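Local coordinates for mitotic checkpoint control protein kinase BUB1 (Drosophila melanogaster, PDB 6JKK), which probably acts as an ATP-binding protein kinase of the mitotic checkpoint at kinetochores, the chain here being its kinase domain, at residues S138-C143 / M256-F261; C164-I169 / V201-I206; A181-D186 / Q246-G251; R263-V268 / W276-N281. All coordinates share one frame; numbering follows the deposited sequence.

Contact 1 (S138-C143 / M256-F261); sequences SLIGVC and MHVLLF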
loop_
_atom_site.group_PDB
_atom_site.type_symbol
_atom_site.label_atom_id
_atom_site.label_comp_id
_atom_site.label_asym_id
_atom_site.label_seq_id
_atom_site.Cartn_x
_atom_site.Cartn_y
_atom_site.Cartn_z
ATOM N N SER A 138 0.802 9.337 5.674
ATOM C CA SER A 138 1.191 7.940 5.498
ATOM C C SER A 138 1.750 7.372 6.796
ATOM O O SER A 138 1.993 8.112 7.754
ATOM C CB SER A 138 2.258 7.822 4.415
ATOM O OG SER A 138 3.493 8.348 4.870
ATOM N N LEU A 139 1.969 6.061 6.826
ATOM C CA LEU A 139 2.600 5.429 7.986
ATOM C C LEU A 139 4.000 5.967 8.267
ATOM O O LEU A 139 4.428 6.007 9.424
ATOM C CB LEU A 139 2.629 3.904 7.843
ATOM C CG LEU A 139 1.379 3.206 8.354
ATOM C CD1 LEU A 139 1.549 1.700 8.322
ATOM C CD2 LEU A 139 1.045 3.673 9.765
ATOM N N ILE A 140 4.709 6.372 7.213
ATOM C CA ILE A 140 6.014 7.016 7.356
ATOM C C ILE A 140 5.881 8.302 8.166
ATOM O O ILE A 140 6.583 8.505 9.166
ATOM C CB ILE A 140 6.636 7.345 5.976
ATOM C CG1 ILE A 140 7.336 6.123 5.399
ATOM C CG2 ILE A 140 7.645 8.497 6.085
ATOM C CD1 ILE A 140 8.588 5.720 6.180
ATOM N N GLY A 141 4.971 9.170 7.735
ATOM C CA GLY A 141 4.768 10.447 8.394
ATOM C C GLY A 141 4.322 10.288 9.836
ATOM O O GLY A 141 4.772 11.018 10.719
ATOM N N VAL A 142 3.431 9.326 10.066
ATOM C CA VAL A 142 2.956 9.003 11.411
ATOM C C VAL A 142 4.083 8.446 12.274
ATOM O O VAL A 142 4.289 8.881 13.409
ATOM C CB VAL A 142 1.801 7.978 11.350
ATOM C CG1 VAL A 142 1.467 7.457 12.743
ATOM C CG2 VAL A 142 0.575 8.601 10.708
ATOM N N CYS A 143 4.811 7.475 11.731
ATOM C CA CYS A 143 5.932 6.852 12.441
ATOM C C CYS A 143 6.971 7.883 12.881
ATOM O O CYS A 143 7.510 7.840 14.000
ATOM C CB CYS A 143 6.591 5.844 11.504
ATOM S SG CYS A 143 7.461 4.489 12.288
ATOM N N MET A 256 6.410 -3.541 8.734
ATOM C CA MET A 256 6.393 -3.900 10.151
ATOM C C MET A 256 7.740 -3.566 10.783
ATOM O O MET A 256 7.799 -3.090 11.914
ATOM C CB MET A 256 6.091 -5.390 10.341
ATOM C CG MET A 256 4.746 -5.849 9.800
ATOM S SD MET A 256 4.583 -7.619 10.104
ATOM C CE MET A 256 2.993 -7.936 9.319
ATOM N N HIS A 257 8.817 -3.801 10.037
ATOM C CA HIS A 257 10.174 -3.537 10.520
ATOM C C HIS A 257 10.421 -2.051 10.790
ATOM O O HIS A 257 11.047 -1.687 11.793
ATOM C CB HIS A 257 11.199 -4.072 9.509
ATOM C CG HIS A 257 12.611 -4.056 10.002
ATOM N ND1 HIS A 257 13.379 -2.912 10.028
ATOM C CD2 HIS A 257 13.404 -5.051 10.470
ATOM C CE1 HIS A 257 14.579 -3.198 10.504
ATOM N NE2 HIS A 257 14.621 -4.490 10.780
ATOM N N VAL A 258 9.946 -1.195 9.889
ATOM C CA VAL A 258 10.117 0.252 10.057
ATOM C C VAL A 258 9.342 0.747 11.277
ATOM O O VAL A 258 9.830 1.594 12.033
ATOM C CB VAL A 258 9.677 1.028 8.792
ATOM C CG1 VAL A 258 9.795 2.526 9.011
ATOM C CG2 VAL A 258 10.532 0.628 7.615
ATOM N N LEU A 259 8.138 0.207 11.471
ATOM C CA LEU A 259 7.289 0.604 12.586
ATOM C C LEU A 259 7.912 0.185 13.914
ATOM O O LEU A 259 7.975 0.973 14.859
ATOM C CB LEU A 259 5.894 -0.019 12.441
ATOM C CG LEU A 259 5.086 0.365 11.198
ATOM C CD1 LEU A 259 3.717 -0.299 11.209
ATOM C CD2 LEU A 259 4.935 1.862 11.120
ATOM N N LEU A 260 8.368 -1.063 13.978
ATOM C CA LEU A 260 8.950 -1.616 15.204
ATOM C C LEU A 260 10.276 -0.963 15.599
ATOM O O LEU A 260 10.530 -0.709 16.785
ATOM C CB LEU A 260 9.173 -3.124 15.047
ATOM C CG LEU A 260 8.053 -4.113 15.361
ATOM C CD1 LEU A 260 8.501 -5.537 15.089
ATOM C CD2 LEU A 260 7.607 -3.971 16.809
ATOM N N PHE A 261 11.125 -0.708 14.607
ATOM C CA PHE A 261 12.519 -0.387 14.881
ATOM C C PHE A 261 12.942 1.026 14.478
ATOM O O PHE A 261 14.013 1.492 14.873
ATOM C CB PHE A 261 13.438 -1.441 14.238
ATOM C CG PHE A 261 13.186 -2.846 14.729
ATOM C CD1 PHE A 261 13.286 -3.150 16.084
ATOM C CD2 PHE A 261 12.861 -3.860 13.836
ATOM C CE1 PHE A 261 13.054 -4.441 16.544
ATOM C CE2 PHE A 261 12.628 -5.152 14.282
ATOM C CZ PHE A 261 12.722 -5.445 15.638
#
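With SG anti to the backbone N (chi1 -154°), Cys143 carries its sulfur out of helix 139-150 into the corner between Val258 and Leu259. Leu259 answers with CG anti to its carbonyl carbon (chi1 -61°), a turn that swings both methyls in toward helix 139-150. The two branches then divide the work. Leu259 CD2 meets Cys143 SG at 3.8 Å, while Leu259 CD1 reaches Leu139 CD1 at 4.1 Å, the two leucine side chains crossing at about a right angle. The sulfur also lies 3.7 Å from Val258 O and grazes the Val258 CG1 methyl. Further out, Ile140 CD1 touches the same methyl, Val258 CG1, at 4.4 Å.

These pairs join the first turn of helix 139-150, which corresponds to αD of the kinase C-lobe, to the last turns of helix 246-261, the central αF. The short segments run almost parallel, 9° apart, with axes 10.5 Å from each other at closest approach. At that spacing the cross-contacts are made mostly by side-chain ends. Met166 of helix 156-175 touches both Leu139 and Leu259. At the start of helix 139-150, Ser138 is the N-cap, its OG accepting a weak but straight bond from Gly141 N at 3.3 Å.

Contact 2 (C164-I169 / V201-I206); sequences CQMLDI and VSLQLI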
loop_
_atom_site.group_PDB
_atom_site.type_symbol
_atom_site.label_atom_id
_atom_site.label_comp_id
_atom_site.label_asym_id
_atom_site.label_seq_id
_atom_site.Cartn_x
_atom_site.Cartn_y
_atom_site.Cartn_z
ATOM N N CYS A 164 -1.837 -6.113 12.251
ATOM C CA CYS A 164 -3.020 -6.942 12.107
ATOM C C CYS A 164 -3.906 -6.371 11.009
ATOM O O CYS A 164 -4.471 -7.110 10.200
ATOM C CB CYS A 164 -3.782 -6.985 13.431
ATOM S SG CYS A 164 -5.080 -8.236 13.511
ATOM N N GLN A 165 -4.028 -5.049 10.989
ATOM C CA GLN A 165 -4.814 -4.382 9.961
ATOM C C GLN A 165 -4.198 -4.545 8.579
ATOM O O GLN A 165 -4.908 -4.834 7.611
ATOM C CB GLN A 165 -4.956 -2.894 10.272
ATOM C CG GLN A 165 -5.781 -2.577 11.505
ATOM C CD GLN A 165 -5.863 -1.085 11.752
ATOM O OE1 GLN A 165 -6.204 -0.323 10.851
ATOM N NE2 GLN A 165 -5.527 -0.657 12.964
ATOM N N MET A 166 -2.887 -4.338 8.484
ATOM C CA MET A 166 -2.203 -4.428 7.196
ATOM C C MET A 166 -2.306 -5.834 6.635
ATOM O O MET A 166 -2.441 -6.015 5.428
ATOM C CB MET A 166 -0.729 -4.022 7.319
ATOM C CG MET A 166 -0.504 -2.530 7.455
ATOM S SD MET A 166 1.247 -2.112 7.446
ATOM C CE MET A 166 1.765 -2.886 8.985
ATOM N N LEU A 167 -2.227 -6.828 7.512
ATOM C CA LEU A 167 -2.386 -8.217 7.096
ATOM C C LEU A 167 -3.779 -8.446 6.522
ATOM O O LEU A 167 -3.939 -9.166 5.535
ATOM C CB LEU A 167 -2.148 -9.160 8.279
ATOM C CG LEU A 167 -0.690 -9.486 8.574
ATOM C CD1 LEU A 167 -0.534 -9.952 10.015
ATOM C CD2 LEU A 167 -0.192 -10.534 7.597
ATOM N N ASP A 168 -4.788 -7.843 7.144
ATOM C CA ASP A 168 -6.168 -8.032 6.685
ATOM C C ASP A 168 -6.340 -7.398 5.307
ATOM O O ASP A 168 -6.978 -7.969 4.423
ATOM C CB ASP A 168 -7.150 -7.405 7.682
ATOM C CG ASP A 168 -8.386 -8.262 7.922
ATOM O OD1 ASP A 168 -8.388 -9.458 7.544
ATOM O OD2 ASP A 168 -9.350 -7.737 8.524
ATOM N N ILE A 169 -5.752 -6.221 5.122
ATOM C CA ILE A 169 -5.879 -5.503 3.853
ATOM C C ILE A 169 -5.205 -6.261 2.705
ATOM O O ILE A 169 -5.766 -6.385 1.612
ATOM C CB ILE A 169 -5.306 -4.069 3.972
ATOM C CG1 ILE A 169 -6.181 -3.233 4.915
ATOM C CG2 ILE A 169 -5.219 -3.402 2.609
ATOM C CD1 ILE A 169 -5.546 -1.905 5.351
ATOM N N VAL A 201 -10.871 -1.017 10.277
ATOM C CA VAL A 201 -9.692 -0.563 9.563
ATOM C C VAL A 201 -9.572 0.960 9.627
ATOM O O VAL A 201 -10.547 1.684 9.408
ATOM C CB VAL A 201 -9.682 -1.103 8.109
ATOM C CG1 VAL A 201 -10.946 -1.902 7.828
ATOM C CG2 VAL A 201 -9.511 0.015 7.091
ATOM N N SER A 202 -8.379 1.431 9.975
ATOM C CA SER A 202 -8.090 2.857 9.956
ATOM C C SER A 202 -7.042 3.171 8.902
ATOM O O SER A 202 -6.734 4.340 8.653
ATOM C CB SER A 202 -7.615 3.331 11.328
ATOM O OG SER A 202 -8.610 3.117 12.311
ATOM N N LEU A 203 -6.507 2.119 8.281
ATOM C CA LEU A 203 -5.500 2.251 7.228
ATOM C C LEU A 203 -6.083 2.129 5.821
ATOM O O LEU A 203 -7.123 1.502 5.618
ATOM C CB LEU A 203 -4.433 1.171 7.396
ATOM C CG LEU A 203 -3.081 1.456 8.046
ATOM C CD1 LEU A 203 -3.081 2.694 8.931
ATOM C CD2 LEU A 203 -2.624 0.228 8.815
ATOM N N GLN A 204 -5.389 2.710 4.847
ATOM C CA GLN A 204 -5.776 2.577 3.441
ATOM C C GLN A 204 -4.534 2.365 2.585
ATOM O O GLN A 204 -3.556 3.108 2.700
ATOM C CB GLN A 204 -6.529 3.824 2.971
ATOM C CG GLN A 204 -7.034 3.758 1.527
ATOM C CD GLN A 204 -7.794 5.007 1.124
ATOM O OE1 GLN A 204 -7.224 5.937 0.550
ATOM N NE2 GLN A 204 -9.086 5.036 1.427
ATOM N N LEU A 205 -4.576 1.341 1.737
ATOM C CA LEU A 205 -3.488 1.058 0.801
ATOM C C LEU A 205 -3.675 1.906 -0.456
ATOM O O LEU A 205 -4.775 1.954 -1.017
ATOM C CB LEU A 205 -3.500 -0.427 0.431
ATOM C CG LEU A 205 -2.401 -0.934 -0.504
ATOM C CD1 LEU A 205 -1.046 -0.790 0.159
ATOM C CD2 LEU A 205 -2.657 -2.389 -0.890
ATOM N N ILE A 206 -2.606 2.571 -0.895
ATOM C CA ILE A 206 -2.674 3.489 -2.034
ATOM C C ILE A 206 -1.578 3.201 -3.060
ATOM O O ILE A 206 -0.661 2.409 -2.803
ATOM C CB ILE A 206 -2.506 4.951 -1.566
ATOM C CG1 ILE A 206 -1.078 5.179 -1.051
ATOM C CG2 ILE A 206 -3.524 5.297 -0.474
ATOM C CD1 ILE A 206 -0.708 6.649 -0.749
#
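The flat carboxamide of Gln165 meets the backbone of Ser202 through its oxygen: Ser202 N points at OE1 from 2.9 Å with a nearly straight N-H (175°), although the donor stands 35° out of the carbonyl plane. Beside that donor, Ser202 CB and Leu203 N also lie near OE1, the latter at 3.6 Å. The other corner of the amide, NE2, is bonded to His161 ND1, which fixes the rotation of the group. The chain is extended beyond CG, which stretches the glutamine away from its helix and lets the amide span the gap.

The rest of the contact is apolar. Leu203 CD2 settles on Met166 CG at 3.7 Å, and Ile169 CD1 comes to Leu203 CB at 3.9 Å, the side chains of Ile169 and Leu203 crossing at about a right angle. The second branch of Ile169, CG2, packs on Leu205 CB at 4.1 Å. Helix 156-175 corresponds to αE of the kinase C-lobe, and strand 203-205 pairs with strand 188-190 in the small hairpin that runs into the DFG motif after Ile206. The axes of helix 164-169 and strand 203-205 cross at -38°, 9.2 Å apart at closest approach. With a leucine in place of Gln165, the backbone N-H of Ser202 would probably lose this acceptor, and His161 ND1 its amide partner. All touching residues are buried: the one polar link between these segments is a directed bond to a backbone N-H, and the rest is apolar packing of Met166, Ile169 and two leucines.

Contact 3 (A181-D186 / Q246-G251); sequences ADIKPD and QLDLYG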
loop_
_atom_site.group_PDB
_atom_site.type_symbol
_atom_site.label_atom_id
_atom_site.label_comp_id
_atom_site.label_asym_id
_atom_site.label_seq_id
_atom_site.Cartn_x
_atom_site.Cartn_y
_atom_site.Cartn_z
ATOM N N ALA A 181 2.579 -4.850 -5.323
ATOM C CA ALA A 181 3.914 -4.853 -5.928
ATOM C C ALA A 181 4.844 -3.696 -5.528
ATOM O O ALA A 181 5.995 -3.657 -5.955
ATOM C CB ALA A 181 3.834 -5.011 -7.465
ATOM N N ASP A 182 4.363 -2.771 -4.702
ATOM C CA ASP A 182 5.237 -1.717 -4.175
ATOM C C ASP A 182 4.833 -1.382 -2.743
ATOM O O ASP A 182 4.712 -0.211 -2.378
ATOM C CB ASP A 182 5.177 -0.469 -5.069
ATOM C CG ASP A 182 6.325 0.507 -4.812
ATOM O OD1 ASP A 182 7.387 0.087 -4.302
ATOM O OD2 ASP A 182 6.158 1.699 -5.137
ATOM N N ILE A 183 4.611 -2.413 -1.927
ATOM C CA ILE A 183 4.204 -2.187 -0.544
ATOM C C ILE A 183 5.361 -1.638 0.285
ATOM O O ILE A 183 6.418 -2.261 0.392
ATOM C CB ILE A 183 3.632 -3.450 0.119
ATOM C CG1 ILE A 183 2.337 -3.862 -0.594
ATOM C CG2 ILE A 183 3.365 -3.194 1.599
ATOM C CD1 ILE A 183 1.541 -4.920 0.141
ATOM N N LYS A 184 5.146 -0.463 0.866
ATOM C CA LYS A 184 6.146 0.165 1.727
ATOM C C LYS A 184 5.410 1.119 2.667
ATOM O O LYS A 184 4.219 1.359 2.466
ATOM C CB LYS A 184 7.208 0.863 0.880
ATOM C CG LYS A 184 6.692 1.992 0.039
ATOM C CD LYS A 184 7.666 2.281 -1.088
ATOM C CE LYS A 184 7.150 3.393 -1.972
ATOM N NZ LYS A 184 7.889 3.427 -3.263
ATOM N N PRO A 185 6.091 1.640 3.714
ATOM C CA PRO A 185 5.311 2.406 4.691
ATOM C C PRO A 185 4.597 3.612 4.074
ATOM O O PRO A 185 3.538 3.992 4.578
ATOM C CB PRO A 185 6.370 2.862 5.700
ATOM C CG PRO A 185 7.467 1.855 5.584
ATOM C CD PRO A 185 7.505 1.516 4.122
ATOM N N ASP A 186 5.151 4.164 2.992
ATOM C CA ASP A 186 4.554 5.293 2.272
ATOM C C ASP A 186 3.186 4.978 1.674
ATOM O O ASP A 186 2.382 5.885 1.420
ATOM C CB ASP A 186 5.472 5.711 1.117
ATOM C CG ASP A 186 6.918 5.840 1.530
ATOM O OD1 ASP A 186 7.549 4.807 1.850
ATOM O OD2 ASP A 186 7.429 6.980 1.510
ATOM N N GLN A 246 4.516 -13.389 -2.939
ATOM C CA GLN A 246 5.621 -13.235 -1.985
ATOM C C GLN A 246 6.181 -11.814 -1.973
ATOM O O GLN A 246 6.691 -11.344 -0.945
ATOM C CB GLN A 246 6.760 -14.216 -2.291
ATOM C CG GLN A 246 6.370 -15.698 -2.296
ATOM C CD GLN A 246 5.954 -16.189 -3.672
ATOM O OE1 GLN A 246 5.207 -15.517 -4.381
ATOM N NE2 GLN A 246 6.445 -17.364 -4.058
ATOM N N LEU A 247 6.092 -11.133 -3.117
ATOM C CA LEU A 247 6.624 -9.773 -3.249
ATOM C C LEU A 247 5.935 -8.809 -2.284
ATOM O O LEU A 247 6.583 -7.951 -1.675
ATOM C CB LEU A 247 6.483 -9.272 -4.696
ATOM C CG LEU A 247 7.098 -7.906 -5.011
ATOM C CD1 LEU A 247 8.602 -7.930 -4.751
ATOM C CD2 LEU A 247 6.816 -7.469 -6.438
ATOM N N ASP A 248 4.619 -8.953 -2.159
ATOM C CA ASP A 248 3.843 -8.133 -1.235
ATOM C C ASP A 248 4.125 -8.514 0.212
ATOM O O ASP A 248 4.204 -7.649 1.083
ATOM C CB ASP A 248 2.351 -8.293 -1.521
ATOM C CG ASP A 248 1.867 -7.363 -2.599
ATOM O OD1 ASP A 248 2.697 -6.597 -3.138
ATOM O OD2 ASP A 248 0.657 -7.401 -2.905
ATOM N N LEU A 249 4.277 -9.813 0.459
ATOM C CA LEU A 249 4.481 -10.312 1.818
ATOM C C LEU A 249 5.855 -9.864 2.321
ATOM O O LEU A 249 6.041 -9.585 3.506
ATOM C CB LEU A 249 4.315 -11.836 1.865
ATOM C CG LEU A 249 2.955 -12.336 1.358
ATOM C CD1 LEU A 249 2.789 -13.825 1.558
ATOM C CD2 LEU A 249 1.809 -11.589 2.029
ATOM N N TYR A 250 6.804 -9.761 1.400
ATOM C CA TYR A 250 8.107 -9.178 1.712
ATOM C C TYR A 250 7.932 -7.706 2.073
ATOM O O TYR A 250 8.480 -7.239 3.076
ATOM C CB TYR A 250 9.052 -9.334 0.518
ATOM C CG TYR A 250 10.411 -8.688 0.699
ATOM C CD1 TYR A 250 11.448 -9.371 1.315
ATOM C CD2 TYR A 250 10.654 -7.400 0.241
ATOM C CE1 TYR A 250 12.691 -8.787 1.478
ATOM C CE2 TYR A 250 11.883 -6.806 0.396
ATOM C CZ TYR A 250 12.899 -7.503 1.016
ATOM O OH TYR A 250 14.127 -6.909 1.170
ATOM N N GLY A 251 7.155 -6.982 1.268
ATOM C CA GLY A 251 6.890 -5.573 1.525
ATOM C C GLY A 251 6.232 -5.341 2.870
ATOM O O GLY A 251 6.569 -4.387 3.594
HETATM O O HOH W 1 5.012 -5.034 -2.716
#
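Asp248 reaches from helix 246-261 toward Ala181 and Ile183, and each of its atoms finds a partner. CB lies 3.8 Å from Ile183 CD1, and CG is covered by the same methyl, the two side chains crossing at about a right angle. At the tip, OD1 takes the N-H of Ala181 on its syn lone pair (2.8 Å, 161°) and a second proton from a water, also 2.8 Å from OD1. That water in turn accepts from Ile183 N at 2.8 Å. OD2 is held by His180 N and His174 NE2.

Elsewhere, Leu247 CD2 packs on Ala181 CB at 4.0 Å, and Ile183 CG2 rests over the backbone of Gly251. Gly251 CA sits 3.5 Å from Ile183 O, where a side chain carbon would collide with that oxygen. Residues 181-186 belong to the loop that matches the catalytic loop of protein kinases, with Ala181 in place of the usual arginine of His-Arg-Asp; helix 246-261 corresponds to αF, whose aspartate grips this backbone in the family. Four donors converging on one buried carboxylate would be expected to stabilise its negative charge and hold the loop in shape beside Asp182.

Contact 4 (R263-V268 / W276-N281); sequences RYMEVV and WMPKTN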
loop_
_atom_site.group_PDB
_atom_site.type_symbol
_atom_site.label_atom_id
_atom_site.label_comp_id
_atom_site.label_asym_id
_atom_site.label_seq_id
_atom_site.Cartn_x
_atom_site.Cartn_y
_atom_site.Cartn_z
ATOM N N ARG A 263 13.862 1.854 11.685
ATOM C CA ARG A 263 14.895 1.706 10.669
ATOM C C ARG A 263 14.397 0.831 9.535
ATOM O O ARG A 263 13.505 0.010 9.729
ATOM C CB ARG A 263 16.153 1.076 11.265
ATOM C CG ARG A 263 16.940 1.966 12.206
ATOM C CD ARG A 263 18.188 1.240 12.678
ATOM N NE ARG A 263 17.846 0.069 13.480
ATOM C CZ ARG A 263 17.918 0.023 14.806
ATOM N NH1 ARG A 263 18.337 1.082 15.490
ATOM N NH2 ARG A 263 17.580 -1.085 15.451
ATOM N N TYR A 264 14.979 0.992 8.352
ATOM C CA TYR A 264 14.585 0.163 7.218
ATOM C C TYR A 264 15.149 -1.252 7.332
ATOM O O TYR A 264 16.184 -1.470 7.960
ATOM C CB TYR A 264 14.958 0.843 5.896
ATOM C CG TYR A 264 14.177 2.124 5.700
ATOM C CD1 TYR A 264 12.804 2.088 5.483
ATOM C CD2 TYR A 264 14.801 3.366 5.758
ATOM C CE1 TYR A 264 12.075 3.245 5.321
ATOM C CE2 TYR A 264 14.078 4.532 5.594
ATOM C CZ TYR A 264 12.714 4.463 5.379
ATOM O OH TYR A 264 11.980 5.616 5.217
ATOM N N MET A 265 14.446 -2.212 6.746
ATOM C CA MET A 265 14.814 -3.616 6.867
ATOM C C MET A 265 15.968 -4.013 5.952
ATOM O O MET A 265 15.942 -3.757 4.746
ATOM C CB MET A 265 13.600 -4.494 6.566
ATOM C CG MET A 265 13.863 -5.990 6.690
ATOM S SD MET A 265 12.392 -6.965 6.325
ATOM C CE MET A 265 12.269 -6.779 4.542
ATOM N N GLU A 266 16.982 -4.633 6.541
ATOM C CA GLU A 266 17.988 -5.341 5.774
ATOM C C GLU A 266 17.829 -6.814 6.082
ATOM O O GLU A 266 17.827 -7.229 7.245
ATOM C CB GLU A 266 19.392 -4.899 6.157
ATOM C CG GLU A 266 19.598 -3.408 6.171
ATOM C CD GLU A 266 20.984 -3.060 6.648
ATOM O OE1 GLU A 266 21.109 -2.511 7.764
ATOM O OE2 GLU A 266 21.947 -3.364 5.913
ATOM N N VAL A 267 17.713 -7.601 5.027
ATOM C CA VAL A 267 17.469 -9.022 5.146
ATOM C C VAL A 267 18.761 -9.824 4.908
ATOM O O VAL A 267 19.532 -9.516 3.997
ATOM C CB VAL A 267 16.344 -9.409 4.173
ATOM C CG1 VAL A 267 16.532 -10.776 3.664
ATOM C CG2 VAL A 267 14.994 -9.276 4.852
ATOM N N VAL A 268 19.022 -10.818 5.761
ATOM C CA VAL A 268 20.169 -11.716 5.593
ATOM C C VAL A 268 19.752 -13.145 5.922
ATOM O O VAL A 268 18.715 -13.361 6.550
ATOM C CB VAL A 268 21.346 -11.346 6.525
ATOM C CG1 VAL A 268 21.765 -9.900 6.338
ATOM C CG2 VAL A 268 20.981 -11.603 7.978
ATOM N N TRP A 276 15.919 -16.724 5.780
ATOM C CA TRP A 276 16.109 -15.280 5.735
ATOM C C TRP A 276 15.333 -14.570 6.845
ATOM O O TRP A 276 14.147 -14.829 7.059
ATOM C CB TRP A 276 15.692 -14.741 4.366
ATOM C CG TRP A 276 16.539 -15.270 3.239
ATOM C CD1 TRP A 276 16.422 -16.483 2.618
ATOM C CD2 TRP A 276 17.626 -14.595 2.592
ATOM N NE1 TRP A 276 17.377 -16.603 1.632
ATOM C CE2 TRP A 276 18.124 -15.453 1.595
ATOM C CE3 TRP A 276 18.230 -13.350 2.765
ATOM C CZ2 TRP A 276 19.197 -15.098 0.772
ATOM C CZ3 TRP A 276 19.288 -12.997 1.949
ATOM C CH2 TRP A 276 19.765 -13.867 0.970
ATOM N N MET A 277 16.020 -13.685 7.556
ATOM C CA MET A 277 15.405 -12.888 8.611
ATOM C C MET A 277 15.996 -11.484 8.543
ATOM O O MET A 277 17.062 -11.285 7.951
ATOM C CB MET A 277 15.690 -13.506 9.989
ATOM C CG MET A 277 15.026 -14.855 10.222
ATOM S SD MET A 277 13.231 -14.726 10.224
ATOM C CE MET A 277 12.958 -14.193 11.918
ATOM N N PRO A 278 15.300 -10.500 9.132
ATOM C CA PRO A 278 15.920 -9.175 9.214
ATOM C C PRO A 278 17.220 -9.240 9.999
ATOM O O PRO A 278 17.361 -10.082 10.893
ATOM C CB PRO A 278 14.885 -8.354 9.985
ATOM C CG PRO A 278 13.571 -9.027 9.676
ATOM C CD PRO A 278 13.907 -10.497 9.620
ATOM N N LYS A 279 18.158 -8.359 9.669
ATOM C CA LYS A 279 19.449 -8.307 10.343
ATOM C C LYS A 279 19.263 -7.920 11.810
ATOM O O LYS A 279 20.042 -8.312 12.681
ATOM C CB LYS A 279 20.334 -7.290 9.627
ATOM C CG LYS A 279 21.805 -7.368 9.949
ATOM C CD LYS A 279 22.585 -6.576 8.912
ATOM C CE LYS A 279 24.040 -6.441 9.297
ATOM N NZ LYS A 279 24.800 -5.711 8.241
ATOM N N THR A 280 18.205 -7.157 12.066
ATOM C CA THR A 280 17.879 -6.671 13.403
ATOM C C THR A 280 17.316 -7.774 14.301
ATOM O O THR A 280 16.356 -8.453 13.936
ATOM C CB THR A 280 16.842 -5.525 13.322
ATOM O OG1 THR A 280 17.389 -4.434 12.571
ATOM C CG2 THR A 280 16.471 -5.037 14.708
ATOM N N ASN A 281 17.917 -7.947 15.475
ATOM C CA ASN A 281 17.380 -8.860 16.476
ATOM C C ASN A 281 16.178 -8.247 17.191
ATOM O O ASN A 281 16.270 -7.145 17.732
ATOM C CB ASN A 281 18.455 -9.216 17.506
ATOM C CG ASN A 281 19.644 -9.936 16.894
ATOM O OD1 ASN A 281 19.483 -10.868 16.106
ATOM N ND2 ASN A 281 20.847 -9.504 17.257
HETATM O O HOH W 2 17.123 -5.293 9.583
#
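Val268 and Met277 form an antiparallel hydrogen-bonded pair, Val268 N to Met277 O at 3.0 Å and Met277 N to Val268 O at 2.9 Å, flanked by the non-hydrogen-bonded pair of Val267 and Pro278. Beyond the proline, Lys279 N closes on Glu266 O at 2.7 Å, nearly along the C=O axis.

Trp276 sets its six-membered ring obliquely beside Val267: CE3 lies only 3.2 Å from Val267 CG1, so short that its detail is doubtful. The two side chains as wholes cross at about a right angle, and Ile235 touches both. An alanine here would remove the indole and probably open a gap beside Val267 CG1 and Ile235.

The two strands make a β-hairpin, which follows helix 246-261 in the chain and packs on it and helix 288-299. Met265, with CG anti to the backbone N (chi1 -179°), turns SD to Pro278 CG at 4.1 Å, and Phe295 and Leu299 also touch the proline. Toward solvent, Thr280 CG2 lies at the edge of the Arg263 guanidinium, near its plane, 4.2 Å from NH2. Glu266 OE2 and Lys279 NZ, 4.4 Å apart, may attract weakly, beyond a salt bridge. A water accepts from Glu266 N and Thr280 N.

Overall arrangement
All four contacts lie in the C-lobe of the kinase domain and gather round helix 246-261. Contact 3 uses its first turns, contact 1 its last, and contact 4 the hairpin that follows it. Along the chain, contacts 2 and 3 both fall between the segments of contact 1 and interleave with each other; contact 4 comes after them. The centres of contacts 1, 2 and 3 lie about 13 Å from one another, while those of contacts 2 and 4 are about 23 Å apart, with no touch. Met166 links contacts 1 and 2, Pro185 links 1 and 3, His257 links 1 and 4, and Tyr250 links 3 and 4. The helix thus ties the catalytic-loop region to the outlying hairpin.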